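PDB 6KFN: alginate lyase from Paenibacillus sp. FPU-7, which probably depolymerises alginate by cleaving its glycosidic bonds through beta-elimination. Local coordinates for residues M106-Y112 against I130-Y136. Sequence-based numbering, arbitrary orientation.
Sequences MDGLEIY and IRNSHIY
The carboxylate of D107 takes a separate donor on each oxygen. R131 NH1 forms a salt bridge to D107 OD2 at 3.0 Å, coming from above the carboxylate plane. N132 ND2 gives a hydrogen bond to D107 OD1 on its syn side. The guanidinium of R131 meets D107 at its edge, and its NH2 is hydrogen-bonded to Q105 OE1. At the bend between strands, S133 OG has a double role. It accepts from L109 N at 3.0 Å and donates to R131 O at 2.8 Å. OG lies beside its own backbone N, anti to the carbonyl carbon (chi1 -66°), and from there the buried hydroxyl reaches both L109 N and R131 O. R131 O also accepts from G108 N.

The two segments are equivalent parts of successive coils of a right-handed parallel beta-helix, the fold of pectate-lyase-like proteins. Each has two short strands joined by a bend, stacked in register on the next coil. Backbone bonds flank the bend. R131 N donates to M106 O, H134 N to L109 O, I111 N to H134 O, and Y136 N to I111 O.

On the inward face, M106 CB lies 3.9 Å from I130 CG1, and I111 CB meets I135 CG1 at 4.2 Å. F121 and V119 of strand 119-122, and I149 of strand 149-151, belong to another sheet of the helix and touch this apolar layer.

On the outer face, Y136 OH donates to the anti lone pair of E110 OE2 at 2.6 Å. The E110 chain is fully extended, with CG anti to the backbone N (chi1 -176°), and reaches the edge of the tyrosine ring. Y112 CB sits over the centre of the Y136 ring in a CH-pi contact, 3.5 Å from the centroid. The two rings are nearly parallel, at 12°, but slid apart, and Y136 OH lies over the rim of the Y112 ring. H134 NE2 is hydrogen-bonded to G176 O on the following coil.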
ATOM      1  N   MET A 106       6.071  -7.938   3.539  1.00  5.05           N
ATOM      2  CA  MET A 106       4.839  -7.899   4.323  1.00  5.20           C
ATOM      3  C   MET A 106       3.884  -8.947   3.734  1.00  5.26           C
ATOM      4  O   MET A 106       3.632  -8.919   2.529  1.00  6.04           O
ATOM      5  CB  MET A 106       4.226  -6.506   4.237  1.00  5.32           C
ATOM      6  CG  MET A 106       5.005  -5.484   5.021  1.00  5.93           C
ATOM      7  SD  MET A 106       4.621  -3.780   4.634  1.00  7.34           S
ATOM      8  CE  MET A 106       5.622  -3.614   3.137  1.00  8.28           C
ATOM      9  N   ASP A 107       3.380  -9.860   4.564  1.00  5.02           N
ATOM     10  CA  ASP A 107       2.619 -10.991   4.043  1.00  5.52           C
ATOM     11  C   ASP A 107       1.548 -11.368   5.061  1.00  5.28           C
ATOM     12  O   ASP A 107       1.849 -11.525   6.238  1.00  6.46           O
ATOM     13  CB  ASP A 107       3.604 -12.147   3.792  1.00  6.70           C
ATOM     14  CG  ASP A 107       3.067 -13.299   2.978  1.00  8.50           C
ATOM     15  OD1 ASP A 107       1.863 -13.415   2.771  1.00  9.64           O
ATOM     16  OD2 ASP A 107       3.940 -14.051   2.445  1.00 12.18           O
ATOM     17  N   GLY A 108       0.299 -11.517   4.614  1.00  5.58           N
ATOM     18  CA  GLY A 108      -0.739 -12.004   5.500  1.00  6.08           C
ATOM     19  C   GLY A 108      -1.196 -10.968   6.496  1.00  5.83           C
ATOM     20  O   GLY A 108      -1.634 -11.334   7.596  1.00  7.42           O
ATOM     21  N   LEU A 109      -1.125  -9.684   6.153  1.00  5.56           N
ATOM     22  CA  LEU A 109      -1.486  -8.620   7.057  1.00  5.54           C
ATOM     23  C   LEU A 109      -2.939  -8.197   6.874  1.00  5.57           C
ATOM     24  O   LEU A 109      -3.511  -8.285   5.788  1.00  6.59           O
ATOM     25  CB  LEU A 109      -0.576  -7.411   6.854  1.00  5.66           C
ATOM     26  CG  LEU A 109       0.927  -7.705   6.889  1.00  5.99           C
ATOM     27  CD1 LEU A 109       1.694  -6.405   6.902  1.00  6.73           C
ATOM     28  CD2 LEU A 109       1.308  -8.555   8.097  1.00  6.31           C
ATOM     29  N   GLU A 110      -3.506  -7.688   7.955  1.00  5.24           N
ATOM     30  CA  GLU A 110      -4.833  -7.085   7.947  1.00  5.53           C
ATOM     31  C   GLU A 110      -4.691  -5.713   8.593  1.00  5.48           C
ATOM     32  O   GLU A 110      -4.394  -5.641   9.787  1.00  6.60           O
ATOM     33  CB  GLU A 110      -5.821  -7.989   8.689  1.00  7.07           C
ATOM     34  CG  GLU A 110      -7.243  -7.503   8.654  1.00  9.41           C
ATOM     35  CD  GLU A 110      -8.234  -8.345   9.450  1.00 10.16           C
ATOM     36  OE1 GLU A 110      -7.901  -9.458   9.854  1.00 13.56           O
ATOM     37  OE2 GLU A 110      -9.349  -7.838   9.675  1.00 12.09           O
ATOM     38  N   ILE A 111      -4.866  -4.648   7.794  1.00  5.20           N
ATOM     39  CA  ILE A 111      -4.544  -3.288   8.208  1.00  5.35           C
ATOM     40  C   ILE A 111      -5.830  -2.476   8.081  1.00  5.09           C
ATOM     41  O   ILE A 111      -6.401  -2.413   6.986  1.00  6.13           O
ATOM     42  CB  ILE A 111      -3.429  -2.694   7.338  1.00  5.71           C
ATOM     43  CG1 ILE A 111      -2.186  -3.585   7.410  1.00  6.69           C
ATOM     44  CG2 ILE A 111      -3.151  -1.255   7.731  1.00  6.63           C
ATOM     45  CD1 ILE A 111      -1.101  -3.197   6.452  1.00  8.89           C
ATOM     46  N   TYR A 112      -6.297  -1.895   9.188  1.00  5.30           N
ATOM     47  CA  TYR A 112      -7.638  -1.323   9.175  1.00  5.80           C
ATOM     48  C   TYR A 112      -7.812  -0.330  10.302  1.00  5.31           C
ATOM     49  O   TYR A 112      -7.121  -0.361  11.325  1.00  5.85           O
ATOM     50  CB  TYR A 112      -8.707  -2.453   9.313  1.00  7.06           C
ATOM     51  CG  TYR A 112      -8.545  -3.261  10.591  1.00  7.69           C
ATOM     52  CD1 TYR A 112      -7.617  -4.298  10.650  1.00  8.94           C
ATOM     53  CD2 TYR A 112      -9.230  -2.961  11.757  1.00 14.45           C
ATOM     54  CE1 TYR A 112      -7.376  -5.012  11.780  1.00 15.37           C
ATOM     55  CE2 TYR A 112      -8.978  -3.708  12.958  1.00 19.08           C
ATOM     56  CZ  TYR A 112      -8.028  -4.725  12.926  1.00 17.84           C
ATOM     57  OH  TYR A 112      -7.694  -5.518  14.026  1.00 22.72           O
ATOM     58  N   ILE A 130       4.397  -6.111  -0.479  1.00  4.77           N
ATOM     59  CA  ILE A 130       3.249  -6.447   0.341  1.00  4.89           C
ATOM     60  C   ILE A 130       2.388  -7.407  -0.459  1.00  4.61           C
ATOM     61  O   ILE A 130       2.002  -7.120  -1.596  1.00  5.03           O
ATOM     62  CB  ILE A 130       2.482  -5.220   0.868  1.00  5.17           C
ATOM     63  CG1 ILE A 130       1.323  -5.684   1.754  1.00  5.92           C
ATOM     64  CG2 ILE A 130       2.028  -4.269  -0.226  1.00  5.67           C
ATOM     65  CD1 ILE A 130       0.714  -4.601   2.615  1.00  7.22           C
ATOM     66  N   ARG A 131       2.099  -8.569   0.146  1.00  5.28           N
ATOM     67  CA  ARG A 131       1.367  -9.609  -0.528  1.00  5.26           C
ATOM     68  C   ARG A 131       0.336 -10.219   0.408  1.00  4.91           C
ATOM     69  O   ARG A 131       0.480 -10.207   1.636  1.00  5.13           O
ATOM     70  CB  ARG A 131       2.290 -10.664  -1.103  1.00  6.37           C
ATOM     71  CG  ARG A 131       3.053 -11.458  -0.108  1.00  9.64           C
ATOM     72  CD  ARG A 131       3.528 -12.761  -0.729  1.00 39.13           C
ATOM     73  NE  ARG A 131       4.811 -12.585  -1.351  1.00 51.99           N
ATOM     74  CZ  ARG A 131       5.944 -12.631  -0.676  1.00 36.74           C
ATOM     75  NH1 ARG A 131       5.928 -12.816   0.615  1.00 33.32           N
ATOM     76  NH2 ARG A 131       7.079 -12.454  -1.299  1.00 29.37           N
ATOM     77  N   ASN A 132      -0.707 -10.781  -0.186  1.00  5.46           N
ATOM     78  CA  ASN A 132      -1.647 -11.639   0.544  1.00  6.18           C
ATOM     79  C   ASN A 132      -2.166 -10.930   1.802  1.00  5.51           C
ATOM     80  O   ASN A 132      -2.171 -11.485   2.893  1.00  6.58           O
ATOM     81  CB  ASN A 132      -1.004 -12.973   0.925  1.00  7.59           C
ATOM     82  CG  ASN A 132      -0.428 -13.691  -0.248  1.00 18.82           C
ATOM     83  OD1 ASN A 132      -0.979 -13.633  -1.348  1.00 15.94           O
ATOM     84  ND2 ASN A 132       0.693 -14.384  -0.035  1.00 48.31           N
ATOM     85  N   SER A 133      -2.598  -9.680   1.626  1.00  5.37           N
ATOM     86  CA  SER A 133      -2.986  -8.822   2.729  1.00  5.10           C
ATOM     87  C   SER A 133      -4.293  -8.116   2.382  1.00  5.34           C
ATOM     88  O   SER A 133      -4.667  -8.041   1.226  1.00  6.86           O
ATOM     89  CB  SER A 133      -1.880  -7.776   3.012  1.00  5.52           C
ATOM     90  OG  SER A 133      -0.683  -8.409   3.482  1.00  5.46           O
ATOM     91  N   HIS A 134      -4.951  -7.570   3.408  1.00  5.12           N
ATOM     92  CA  HIS A 134      -6.205  -6.830   3.253  1.00  5.12           C
ATOM     93  C   HIS A 134      -6.068  -5.513   3.978  1.00  4.93           C
ATOM     94  O   HIS A 134      -5.780  -5.499   5.183  1.00  5.88           O
ATOM     95  CB  HIS A 134      -7.368  -7.640   3.823  1.00  5.93           C
ATOM     96  CG  HIS A 134      -8.728  -7.019   3.603  1.00  6.20           C
ATOM     97  ND1 HIS A 134      -9.828  -7.438   4.314  1.00  8.04           N
ATOM     98  CD2 HIS A 134      -9.164  -6.049   2.777  1.00  6.32           C
ATOM     99  CE1 HIS A 134     -10.885  -6.754   3.906  1.00  8.35           C
ATOM    100  NE2 HIS A 134     -10.508  -5.895   2.979  1.00  7.37           N
ATOM    101  N   ILE A 135      -6.304  -4.404   3.256  1.00  4.67           N
ATOM    102  CA  ILE A 135      -6.287  -3.070   3.797  1.00  4.66           C
ATOM    103  C   ILE A 135      -7.689  -2.495   3.622  1.00  4.78           C
ATOM    104  O   ILE A 135      -8.219  -2.509   2.507  1.00  5.16           O
ATOM    105  CB  ILE A 135      -5.258  -2.172   3.073  1.00  4.94           C
ATOM    106  CG1 ILE A 135      -3.850  -2.759   3.190  1.00  5.53           C
ATOM    107  CG2 ILE A 135      -5.328  -0.755   3.577  1.00  5.51           C
ATOM    108  CD1 ILE A 135      -2.849  -2.161   2.221  1.00  6.54           C
ATOM    109  N   TYR A 136      -8.288  -1.995   4.707  1.00  4.54           N
ATOM    110  CA  TYR A 136      -9.638  -1.454   4.628  1.00  4.90           C
ATOM    111  C   TYR A 136      -9.799  -0.398   5.710  1.00  4.95           C
ATOM    112  O   TYR A 136      -8.994  -0.299   6.634  1.00  5.65           O
ATOM    113  CB  TYR A 136     -10.695  -2.593   4.700  1.00  5.08           C
ATOM    114  CG  TYR A 136     -10.705  -3.407   5.967  1.00  5.57           C
ATOM    115  CD1 TYR A 136      -9.832  -4.477   6.142  1.00  6.17           C
ATOM    116  CD2 TYR A 136     -11.634  -3.160   6.963  1.00  6.51           C
ATOM    117  CE1 TYR A 136      -9.872  -5.257   7.290  1.00  7.05           C
ATOM    118  CE2 TYR A 136     -11.683  -3.928   8.107  1.00  7.25           C
ATOM    119  CZ  TYR A 136     -10.816  -4.983   8.279  1.00  7.20           C
ATOM    120  OH  TYR A 136     -10.893  -5.737   9.418  1.00  8.52           O
TER